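Local atomic coordinates of superoxide dismutase (Chaetomium thermophilum, PDB entry 4BR6), a protein that catalyses, with a bound manganese ion, the dismutation of superoxide into hydrogen peroxide and dioxygen, and probably thereby rids the cell of toxic radicals. Residues P5-D10 with L25-H30; Q32-G37 with L72-F77; W78-P83 with P155-D160; E163-L168 with A175-A180. One frame throughout, in Å; residues are numbered along the deposited sequence.

Contact 1: P5-D10 with L25-H30. With MN3 (manganese (III) ion), chain I.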
# COMPACT_ATOMS: atom_id res chain seq x y z
N PRO B 5 -29.23 2.23 -0.80
CA PRO B 5 -30.33 1.69 -0.01
C PRO B 5 -30.86 2.74 0.97
O PRO B 5 -30.09 3.58 1.42
CB PRO B 5 -29.67 0.53 0.74
CG PRO B 5 -28.23 0.94 0.88
CD PRO B 5 -27.91 1.78 -0.32
N ASP B 6 -32.16 2.71 1.27
CA ASP B 6 -32.69 3.56 2.32
C ASP B 6 -32.33 2.95 3.67
O ASP B 6 -32.14 1.75 3.77
CB ASP B 6 -34.22 3.63 2.24
CG ASP B 6 -34.71 4.58 1.16
OD1 ASP B 6 -33.97 5.50 0.76
OD2 ASP B 6 -35.86 4.40 0.73
N LEU B 7 -32.23 3.79 4.70
CA LEU B 7 -32.12 3.29 6.06
C LEU B 7 -33.48 2.72 6.50
O LEU B 7 -34.51 3.00 5.89
CB LEU B 7 -31.70 4.43 6.98
CG LEU B 7 -30.40 5.15 6.62
CD1 LEU B 7 -30.15 6.23 7.62
CD2 LEU B 7 -29.23 4.18 6.58
N LYS B 8 -33.45 1.93 7.58
CA LYS B 8 -34.64 1.33 8.15
C LYS B 8 -35.19 2.18 9.30
O LYS B 8 -36.15 1.81 9.97
CB LYS B 8 -34.32 -0.09 8.65
CG LYS B 8 -33.89 -1.03 7.53
CD LYS B 8 -33.83 -2.49 7.97
CE LYS B 8 -32.81 -2.73 9.09
NZ LYS B 8 -32.43 -4.17 9.22
N TYR B 9 -34.56 3.34 9.51
CA TYR B 9 -35.01 4.30 10.52
C TYR B 9 -34.60 5.72 10.09
O TYR B 9 -33.93 5.89 9.07
CB TYR B 9 -34.36 3.97 11.85
CG TYR B 9 -32.87 3.91 11.73
CD1 TYR B 9 -32.11 5.06 11.74
CD2 TYR B 9 -32.22 2.71 11.56
CE1 TYR B 9 -30.77 5.01 11.60
CE2 TYR B 9 -30.87 2.66 11.43
CZ TYR B 9 -30.15 3.81 11.45
N ASP B 10 -35.00 6.72 10.86
CA ASP B 10 -34.75 8.11 10.47
C ASP B 10 -33.37 8.52 10.92
O ASP B 10 -32.82 7.93 11.85
CB ASP B 10 -35.79 9.06 11.04
CG ASP B 10 -35.51 9.42 12.48
OD1 ASP B 10 -35.81 8.58 13.36
OD2 ASP B 10 -34.98 10.52 12.74
N LEU B 25 -25.47 13.07 6.45
CA LEU B 25 -24.35 13.27 5.53
C LEU B 25 -23.76 11.94 5.07
O LEU B 25 -23.54 11.72 3.88
CB LEU B 25 -23.24 14.06 6.21
CG LEU B 25 -23.47 15.55 6.49
CD1 LEU B 25 -22.28 16.12 7.24
CD2 LEU B 25 -23.70 16.30 5.21
N HIS B 26 -23.46 11.09 6.04
CA HIS B 26 -22.82 9.81 5.78
C HIS B 26 -23.58 8.99 4.73
O HIS B 26 -22.97 8.31 3.91
CB HIS B 26 -22.77 9.03 7.09
CG HIS B 26 -21.65 8.07 7.19
ND1 HIS B 26 -21.37 7.39 8.36
CD2 HIS B 26 -20.71 7.67 6.29
CE1 HIS B 26 -20.33 6.60 8.17
NE2 HIS B 26 -19.91 6.75 6.93
N HIS B 27 -24.91 9.08 4.77
CA HIS B 27 -25.79 8.31 3.89
C HIS B 27 -26.11 9.07 2.61
O HIS B 27 -25.80 8.59 1.52
CB HIS B 27 -27.10 8.01 4.63
CG HIS B 27 -28.06 7.15 3.87
ND1 HIS B 27 -29.22 7.64 3.31
CD2 HIS B 27 -28.07 5.81 3.62
CE1 HIS B 27 -29.88 6.66 2.72
NE2 HIS B 27 -29.20 5.54 2.90
N SER B 28 -26.72 10.24 2.75
CA SER B 28 -27.20 11.00 1.60
C SER B 28 -26.05 11.53 0.75
O SER B 28 -26.17 11.60 -0.47
CB SER B 28 -28.11 12.15 2.04
OG SER B 28 -27.38 13.19 2.67
N LYS B 29 -24.93 11.89 1.37
CA LYS B 29 -23.80 12.45 0.64
C LYS B 29 -22.73 11.40 0.37
O LYS B 29 -22.47 11.07 -0.78
CB LYS B 29 -23.18 13.65 1.38
CG LYS B 29 -24.14 14.82 1.61
CD LYS B 29 -24.75 15.30 0.30
CE LYS B 29 -25.65 16.50 0.51
NZ LYS B 29 -26.41 16.83 -0.72
N HIS B 30 -22.13 10.87 1.43
CA HIS B 30 -20.95 10.02 1.28
C HIS B 30 -21.22 8.72 0.53
O HIS B 30 -20.58 8.44 -0.48
CB HIS B 30 -20.34 9.71 2.65
CG HIS B 30 -19.52 10.83 3.20
ND1 HIS B 30 -18.25 11.11 2.74
CD2 HIS B 30 -19.78 11.75 4.15
CE1 HIS B 30 -17.76 12.15 3.40
NE2 HIS B 30 -18.68 12.56 4.26
MN MN3 I . -17.91 6.01 5.84
O HOH W 1 -15.80 5.88 4.47
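His27, on the first turns of helix 20-50, reaches across to the extended N-terminal tail at Pro5 and Leu7. The contact lies in the alpha-hairpin domain of the iron/manganese superoxide dismutases, whose long first helix here carries, one residue earlier, the manganese ligand His26. A single polar link joins the two segments: His27 NE2 donates to Pro5 O at 2.6 Å. The acceptor lies nearly in the ring plane, and the N-H also comes in within the plane of the carbonyl, so each flat group meets the bond in its own plane, although the N-H...O angle of 154° leaves it slightly bent. The other ring nitrogen, ND1, is hydrogen-bonded to Tyr11 OH. Two partners at two nitrogens thus fix the rotation of the imidazole and satisfy both polar atoms of a buried side chain.

The apolar part of the contact is a CH-pi interaction. Leu7 CG sits over one face of the imidazole, 3.9 Å from its centroid, and the CD2 methyl leans toward the same ring, 3.6 Å from His27 CD2. With CG anti to the backbone N (chi1 -176°), His27 stretches away from its helix and toward the tail. Leu7 also packs on Trp78 of helix 61-79, so the leucine is wedged between the two helices of the hairpin.

The neighbouring His26 takes no part in this grip. Its ring serves the metal together with His74, Asp160 and His164, and His26 NE2 lies 2.4 Å from the manganese.

Contact 2: Q32-G37 with L72-F77. With MN3 (manganese (III) ion), chain I.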
# COMPACT_ATOMS: atom_id res chain seq x y z
N GLN B 32 -23.84 7.94 -1.24
CA GLN B 32 -24.39 8.24 -2.56
C GLN B 32 -23.27 8.46 -3.56
O GLN B 32 -23.35 8.03 -4.71
CB GLN B 32 -25.27 9.49 -2.49
CG GLN B 32 -25.98 9.86 -3.79
CD GLN B 32 -27.07 8.88 -4.19
OE1 GLN B 32 -28.11 8.79 -3.53
NE2 GLN B 32 -26.84 8.14 -5.27
N THR B 33 -22.21 9.15 -3.13
CA THR B 33 -21.05 9.42 -3.96
C THR B 33 -20.39 8.12 -4.43
O THR B 33 -19.96 8.00 -5.58
CB THR B 33 -20.03 10.28 -3.18
OG1 THR B 33 -20.68 11.45 -2.70
CG2 THR B 33 -18.84 10.68 -4.04
N TYR B 34 -20.33 7.14 -3.53
CA TYR B 34 -19.77 5.83 -3.83
C TYR B 34 -20.63 5.05 -4.82
O TYR B 34 -20.11 4.38 -5.71
CB TYR B 34 -19.59 5.00 -2.55
CG TYR B 34 -18.52 5.53 -1.61
CD1 TYR B 34 -17.27 5.92 -2.07
CD2 TYR B 34 -18.76 5.63 -0.25
CE1 TYR B 34 -16.31 6.41 -1.20
CE2 TYR B 34 -17.81 6.11 0.61
CZ TYR B 34 -16.60 6.49 0.14
OH TYR B 34 -15.69 6.96 1.05
N VAL B 35 -21.95 5.12 -4.66
CA VAL B 35 -22.87 4.51 -5.62
C VAL B 35 -22.63 5.07 -7.03
O VAL B 35 -22.48 4.31 -7.99
CB VAL B 35 -24.36 4.73 -5.21
CG1 VAL B 35 -25.31 4.33 -6.35
CG2 VAL B 35 -24.67 3.93 -3.95
N ASN B 36 -22.60 6.39 -7.16
CA ASN B 36 -22.48 7.01 -8.47
C ASN B 36 -21.14 6.64 -9.10
O ASN B 36 -21.05 6.37 -10.31
CB ASN B 36 -22.61 8.53 -8.36
CG ASN B 36 -23.96 8.97 -7.83
OD1 ASN B 36 -24.96 8.27 -7.96
ND2 ASN B 36 -24.00 10.14 -7.22
N GLY B 37 -20.10 6.61 -8.26
CA GLY B 37 -18.76 6.31 -8.70
C GLY B 37 -18.67 4.88 -9.18
O GLY B 37 -17.99 4.58 -10.14
N LEU B 72 -20.42 -1.45 -0.79
CA LEU B 72 -20.59 -2.67 0.02
C LEU B 72 -20.46 -2.41 1.52
O LEU B 72 -21.24 -2.93 2.32
CB LEU B 72 -19.55 -3.74 -0.36
CG LEU B 72 -19.42 -4.96 0.58
CD1 LEU B 72 -20.73 -5.76 0.72
CD2 LEU B 72 -18.29 -5.88 0.15
N ASN B 73 -19.44 -1.65 1.88
CA ASN B 73 -19.10 -1.46 3.28
C ASN B 73 -20.14 -0.66 3.99
O ASN B 73 -20.53 -1.01 5.10
CB ASN B 73 -17.76 -0.74 3.42
CG ASN B 73 -16.60 -1.58 2.99
OD1 ASN B 73 -16.69 -2.80 2.92
ND2 ASN B 73 -15.50 -0.93 2.70
N HIS B 74 -20.58 0.42 3.37
CA HIS B 74 -21.63 1.22 3.98
C HIS B 74 -22.96 0.50 3.98
O HIS B 74 -23.74 0.65 4.93
CB HIS B 74 -21.75 2.56 3.27
CG HIS B 74 -20.55 3.42 3.44
ND1 HIS B 74 -19.42 3.26 2.68
CD2 HIS B 74 -20.28 4.40 4.33
CE1 HIS B 74 -18.51 4.14 3.06
NE2 HIS B 74 -19.01 4.85 4.05
N THR B 75 -23.24 -0.27 2.93
CA THR B 75 -24.46 -1.06 2.90
C THR B 75 -24.55 -1.95 4.12
O THR B 75 -25.55 -1.93 4.84
CB THR B 75 -24.57 -1.91 1.64
OG1 THR B 75 -24.83 -1.05 0.52
CG2 THR B 75 -25.72 -2.92 1.77
N LEU B 76 -23.51 -2.74 4.35
CA LEU B 76 -23.47 -3.59 5.54
C LEU B 76 -23.48 -2.79 6.84
O LEU B 76 -24.10 -3.20 7.81
CB LEU B 76 -22.23 -4.48 5.52
CG LEU B 76 -22.14 -5.51 4.40
CD1 LEU B 76 -20.82 -6.25 4.55
CD2 LEU B 76 -23.29 -6.47 4.42
N PHE B 77 -22.78 -1.65 6.87
CA PHE B 77 -22.73 -0.79 8.06
C PHE B 77 -24.15 -0.41 8.53
O PHE B 77 -24.50 -0.62 9.68
CB PHE B 77 -21.91 0.47 7.78
CG PHE B 77 -21.56 1.28 9.01
CD1 PHE B 77 -21.15 0.67 10.18
CD2 PHE B 77 -21.62 2.67 8.97
CE1 PHE B 77 -20.83 1.43 11.29
CE2 PHE B 77 -21.29 3.42 10.09
CZ PHE B 77 -20.90 2.80 11.23
MN MN3 I . -17.91 6.01 5.84
O HOH W 1 -15.80 5.88 4.47
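Tyr34 of helix 20-50 and His74 of helix 61-79 meet ring to ring and carry the whole contact between these two segments. Along the first segment, Gln32 comes one turn before Asn36, and its NE2 donates to Asn36 OD1 at 3.3 Å, from above the carbonyl plane; this bond lies along the helix and takes no part in the crossing.

Tyr34 then turns inward. Its CG lies anti to the carbonyl carbon (chi1 -68°), which carries the ring toward the second helix, where CE2 comes to 3.2 Å from His74 CE1. The two planes are inclined obliquely, with centroids 5.1 Å apart. Helices 20-50 and 61-79 are the long arms of the alpha-hairpin domain, and each contributes one histidine, His26 and His74, to the manganese site. His74 NE2 binds the metal at 2.4 Å, while ND1 is hydrogen-bonded to Gly70 O one turn earlier, so the imidazole is held at both nitrogens while Tyr34 flanks it.

At the far end of the tyrosine, OH is hydrogen-bonded to Gln146 NE2, and Gln146 OE1 in turn to Asn73 ND2. This makes Tyr34 a second-shell residue, consistent with the tyrosine-glutamine network of the family. A phenylalanine in its place would probably keep the packing on His74 but leave Gln146 NE2 without its hydroxyl partner.

Contact 3: W78-P83 with P155-D160. With MN3 (manganese (III) ion), chain I.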
# COMPACT_ATOMS: atom_id res chain seq x y z
N TRP B 78 -24.96 0.15 7.64
CA TRP B 78 -26.30 0.57 8.01
C TRP B 78 -27.11 -0.60 8.56
O TRP B 78 -27.88 -0.44 9.51
CB TRP B 78 -27.06 1.15 6.82
CG TRP B 78 -26.35 2.19 6.04
CD1 TRP B 78 -26.35 2.30 4.70
CD2 TRP B 78 -25.57 3.28 6.54
NE1 TRP B 78 -25.60 3.38 4.32
CE2 TRP B 78 -25.11 4.00 5.43
CE3 TRP B 78 -25.19 3.71 7.81
CZ2 TRP B 78 -24.30 5.12 5.55
CZ3 TRP B 78 -24.40 4.83 7.93
CH2 TRP B 78 -23.96 5.52 6.80
N GLU B 79 -26.93 -1.76 7.93
CA GLU B 79 -27.65 -2.96 8.32
C GLU B 79 -27.30 -3.43 9.72
O GLU B 79 -28.16 -4.02 10.39
CB GLU B 79 -27.34 -4.10 7.36
CG GLU B 79 -27.89 -3.92 5.98
CD GLU B 79 -27.57 -5.13 5.11
OE1 GLU B 79 -26.84 -6.02 5.59
OE2 GLU B 79 -28.05 -5.19 3.96
N ASN B 80 -26.05 -3.21 10.17
CA ASN B 80 -25.68 -3.61 11.54
C ASN B 80 -25.73 -2.46 12.54
O ASN B 80 -25.04 -2.46 13.55
CB ASN B 80 -24.39 -4.48 11.63
CG ASN B 80 -23.08 -3.73 11.35
OD1 ASN B 80 -22.31 -4.12 10.47
ND2 ASN B 80 -22.79 -2.69 12.14
N LEU B 81 -26.58 -1.48 12.23
CA LEU B 81 -26.88 -0.38 13.14
C LEU B 81 -28.39 -0.36 13.36
O LEU B 81 -29.17 -0.58 12.43
CB LEU B 81 -26.43 0.97 12.57
CG LEU B 81 -24.93 1.30 12.50
CD1 LEU B 81 -24.73 2.64 11.84
CD2 LEU B 81 -24.27 1.30 13.88
N ALA B 82 -28.81 -0.07 14.59
CA ALA B 82 -30.22 0.05 14.89
C ALA B 82 -30.39 0.91 16.14
O ALA B 82 -29.48 0.98 16.97
CB ALA B 82 -30.84 -1.32 15.08
N PRO B 83 -31.53 1.60 16.25
CA PRO B 83 -31.80 2.43 17.44
C PRO B 83 -31.68 1.63 18.73
O PRO B 83 -32.05 0.46 18.75
CB PRO B 83 -33.24 2.89 17.23
CG PRO B 83 -33.79 2.03 16.12
CD PRO B 83 -32.65 1.65 15.29
N PRO B 155 -17.55 -10.80 6.07
CA PRO B 155 -17.76 -9.80 7.12
C PRO B 155 -19.09 -10.01 7.86
O PRO B 155 -20.08 -10.36 7.22
CB PRO B 155 -17.75 -8.48 6.35
CG PRO B 155 -18.19 -8.85 4.95
CD PRO B 155 -17.68 -10.23 4.71
N LEU B 156 -19.12 -9.79 9.17
CA LEU B 156 -20.32 -10.00 9.97
C LEU B 156 -20.76 -8.71 10.67
O LEU B 156 -21.94 -8.48 10.89
CB LEU B 156 -20.08 -11.08 11.03
CG LEU B 156 -19.74 -12.49 10.57
CD1 LEU B 156 -19.78 -13.41 11.79
CD2 LEU B 156 -20.66 -13.01 9.46
N MET B 157 -19.80 -7.89 11.06
CA MET B 157 -20.11 -6.68 11.80
C MET B 157 -18.99 -5.68 11.56
O MET B 157 -17.84 -5.97 11.88
CB MET B 157 -20.25 -7.00 13.28
CG MET B 157 -20.87 -5.89 14.11
SD MET B 157 -19.81 -4.45 14.30
CE MET B 157 -18.63 -5.03 15.54
N GLY B 158 -19.31 -4.53 10.99
CA GLY B 158 -18.32 -3.51 10.70
C GLY B 158 -18.53 -2.23 11.48
O GLY B 158 -19.66 -1.87 11.81
N ILE B 159 -17.42 -1.56 11.79
CA ILE B 159 -17.42 -0.21 12.34
C ILE B 159 -16.49 0.67 11.50
O ILE B 159 -15.30 0.38 11.33
CB ILE B 159 -16.93 -0.20 13.80
CG1 ILE B 159 -17.88 -1.06 14.65
CG2 ILE B 159 -16.87 1.23 14.32
CD1 ILE B 159 -17.46 -1.26 16.12
N ASP B 160 -17.06 1.74 10.96
CA ASP B 160 -16.37 2.68 10.10
C ASP B 160 -15.47 3.60 10.92
O ASP B 160 -15.94 4.18 11.90
CB ASP B 160 -17.44 3.52 9.42
CG ASP B 160 -16.89 4.45 8.38
OD1 ASP B 160 -15.68 4.46 8.08
OD2 ASP B 160 -17.73 5.16 7.85
MN MN3 I . -17.91 6.01 5.84
O HOH W 1 -15.80 5.88 4.47
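With CG of Asn80 set between its backbone N and carbonyl carbon (chi1 71°), the side-chain amide is pushed out from the end of helix 61-79 to the strand at Gly158. Asn80 is the first residue to leave helical geometry, and its amide ties the alpha-hairpin domain to strand 153-160 of the C-terminal domain's antiparallel sheet.

The amide reads both backbone groups of Gly158. Gly158 N donates to Asn80 OD1 at 3.1 Å, almost straight, though from above the carbonyl plane. Asn80 ND2 returns a longer bond to Gly158 O, 3.3 Å, this time within the plane of that carbonyl. OD1 is also hydrogen-bonded to Arg193 NH1, so one buried oxygen has two partners. An alanine here would probably leave Gly158 N and O without their mate and open a gap beside Met157.

Met157 completes the packing, its CG 4.1 Å from Asn80 CG, while its side chain crosses that of the asparagine at about a right angle. Leu156 and Met157 both face Leu129, forming a classic beta bulge just before the paired glycine. Two residues past Gly158 the strand ends at a metal ligand, Asp160, whose OD2 binds manganese at 2.2 Å.

Contact 4: E163-L168 with A175-A180. With MN3 (manganese (III) ion), chain I.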
# COMPACT_ATOMS: atom_id res chain seq x y z
N GLU B 163 -12.81 9.54 9.56
CA GLU B 163 -13.13 10.64 10.45
C GLU B 163 -14.54 11.19 10.20
O GLU B 163 -15.17 11.73 11.11
CB GLU B 163 -12.07 11.73 10.32
CG GLU B 163 -10.72 11.27 10.91
CD GLU B 163 -9.56 12.22 10.65
OE1 GLU B 163 -9.50 12.85 9.57
OE2 GLU B 163 -8.69 12.33 11.53
N HIS B 164 -15.06 11.04 8.99
CA HIS B 164 -16.41 11.55 8.72
C HIS B 164 -17.46 10.74 9.47
O HIS B 164 -18.62 11.14 9.55
CB HIS B 164 -16.73 11.60 7.23
CG HIS B 164 -16.74 10.26 6.57
ND1 HIS B 164 -15.94 9.95 5.50
CD2 HIS B 164 -17.47 9.15 6.82
CE1 HIS B 164 -16.17 8.71 5.12
NE2 HIS B 164 -17.10 8.20 5.91
N ALA B 165 -17.07 9.59 10.01
CA ALA B 165 -18.00 8.77 10.76
C ALA B 165 -18.25 9.32 12.18
O ALA B 165 -19.17 8.88 12.86
CB ALA B 165 -17.51 7.32 10.83
N TYR B 166 -17.45 10.30 12.61
CA TYR B 166 -17.53 10.78 14.00
C TYR B 166 -17.10 12.22 14.28
O TYR B 166 -17.41 12.74 15.34
CB TYR B 166 -16.71 9.88 14.93
CG TYR B 166 -15.22 9.76 14.60
CD1 TYR B 166 -14.29 10.68 15.08
CD2 TYR B 166 -14.74 8.70 13.83
CE1 TYR B 166 -12.93 10.56 14.78
CE2 TYR B 166 -13.39 8.57 13.54
CZ TYR B 166 -12.49 9.50 14.01
OH TYR B 166 -11.15 9.34 13.71
N TYR B 167 -16.41 12.86 13.35
CA TYR B 167 -15.72 14.11 13.72
C TYR B 167 -16.66 15.26 14.11
O TYR B 167 -16.35 16.02 15.01
CB TYR B 167 -14.77 14.58 12.63
CG TYR B 167 -13.53 15.28 13.17
CD1 TYR B 167 -13.55 16.63 13.49
CD2 TYR B 167 -12.35 14.58 13.38
CE1 TYR B 167 -12.43 17.27 13.99
CE2 TYR B 167 -11.22 15.21 13.89
CZ TYR B 167 -11.28 16.55 14.18
OH TYR B 167 -10.17 17.19 14.66
N LEU B 168 -17.81 15.37 13.44
CA LEU B 168 -18.76 16.44 13.75
C LEU B 168 -19.20 16.40 15.21
O LEU B 168 -19.38 17.45 15.83
CB LEU B 168 -20.00 16.34 12.85
CG LEU B 168 -19.85 16.80 11.40
CD1 LEU B 168 -21.15 16.54 10.66
CD2 LEU B 168 -19.42 18.26 11.31
N ALA B 175 -11.93 7.73 20.57
CA ALA B 175 -12.15 6.68 21.57
C ALA B 175 -13.57 6.73 22.13
O ALA B 175 -14.12 5.71 22.52
CB ALA B 175 -11.15 6.76 22.71
N GLU B 176 -14.13 7.93 22.17
CA GLU B 176 -15.49 8.12 22.65
C GLU B 176 -16.50 7.61 21.62
O GLU B 176 -17.52 7.01 21.97
CB GLU B 176 -15.75 9.60 22.94
CG GLU B 176 -15.10 10.10 24.20
CD GLU B 176 -15.30 11.58 24.42
OE1 GLU B 176 -16.15 12.18 23.74
OE2 GLU B 176 -14.61 12.17 25.27
N TYR B 177 -16.20 7.85 20.35
CA TYR B 177 -17.03 7.29 19.27
C TYR B 177 -16.99 5.77 19.31
O TYR B 177 -18.05 5.13 19.30
CB TYR B 177 -16.57 7.80 17.91
CG TYR B 177 -17.05 6.99 16.72
CD1 TYR B 177 -18.40 6.94 16.37
CD2 TYR B 177 -16.15 6.29 15.93
CE1 TYR B 177 -18.83 6.22 15.28
CE2 TYR B 177 -16.59 5.56 14.83
CZ TYR B 177 -17.92 5.54 14.52
OH TYR B 177 -18.38 4.82 13.43
N PHE B 178 -15.79 5.19 19.34
CA PHE B 178 -15.64 3.74 19.32
C PHE B 178 -16.36 3.07 20.49
O PHE B 178 -16.88 1.97 20.34
CB PHE B 178 -14.15 3.33 19.35
CG PHE B 178 -13.34 3.82 18.17
CD1 PHE B 178 -13.89 3.92 16.92
CD2 PHE B 178 -12.02 4.20 18.34
CE1 PHE B 178 -13.14 4.38 15.87
CE2 PHE B 178 -11.28 4.65 17.29
CZ PHE B 178 -11.84 4.73 16.05
N GLU B 179 -16.38 3.72 21.65
CA GLU B 179 -17.06 3.18 22.84
C GLU B 179 -18.58 3.34 22.72
O GLU B 179 -19.33 2.41 23.02
CB GLU B 179 -16.58 3.89 24.10
CG GLU B 179 -17.29 3.46 25.37
CD GLU B 179 -16.94 2.04 25.80
OE1 GLU B 179 -16.03 1.44 25.19
OE2 GLU B 179 -17.56 1.53 26.75
N ALA B 180 -19.02 4.52 22.28
CA ALA B 180 -20.44 4.82 22.16
C ALA B 180 -21.19 3.93 21.15
O ALA B 180 -22.34 3.55 21.39
CB ALA B 180 -20.64 6.30 21.81
MN MN3 I . -17.91 6.01 5.84
O HOH W 2 -20.64 6.67 12.27
O HOH W 1 -15.80 5.88 4.47
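Tyr177 of helix 174-180 lays its ring against the backbone and side chains of Ala165 and Tyr166. Its CG is anti to the backbone N (chi1 162°), which brings the ring forward from the helix to the turn that follows the metal-binding strand. Tyr166 CB lies over one face of this ring, 3.8 Å from its centroid, as a CH-pi contact displaced toward the rim; the nearest pair is Tyr166 CB and Tyr177 CG at 3.4 Å. The two tyrosine rings are inclined by only 25°, yet slid apart so far that they barely overlap, and Tyr166 CD2 touches Tyr177 CD2 at 3.5 Å.

Farther out on the same ring, Ala165 CB is 3.7 Å from Tyr177 OH. That hydroxyl is well supplied: water 2 donates to it and also to Ala165 O, at 2.7 Å, thereby bridging the two segments, and Tyr177 OH is itself hydrogen-bonded to Asp160 O. The buried phenol end is therefore fixed both to the turn and to the backbone of a manganese ligand.

Phe178, next in the helix, adds a little cover at the margin and otherwise packs on helix 107-119.

Across from Tyr177, Tyr166 stands at the N-cap position of helix 167-170. Two residues before it, His164 NE2 binds manganese at 2.3 Å, while its ND1 is hydrogen-bonded to Glu163 of the second subunit, the reciprocal glutamate-histidine pairing at the dimer interface that is characteristic of the iron/manganese superoxide dismutase family.

Overall arrangement
The four contacts follow one another along the chain and surround one manganese ion, each supplying one of its protein ligands. Contacts 1 and 2 share helix 20-50, and their centres are about 10 Å apart; contacts 2 and 3 share helix 61-79, at about 13 Å. Contacts 2 and 4 are the most widely separated, about 19 Å between centres, yet His74 and His164 meet at the metal. Contacts 1 and 2 belong to the alpha-hairpin domain and contact 4 to the C-terminal domain, while contact 3 joins the two. The metal site thus lies at the domain junction, and contacts 1 and 4 also border the second subunit.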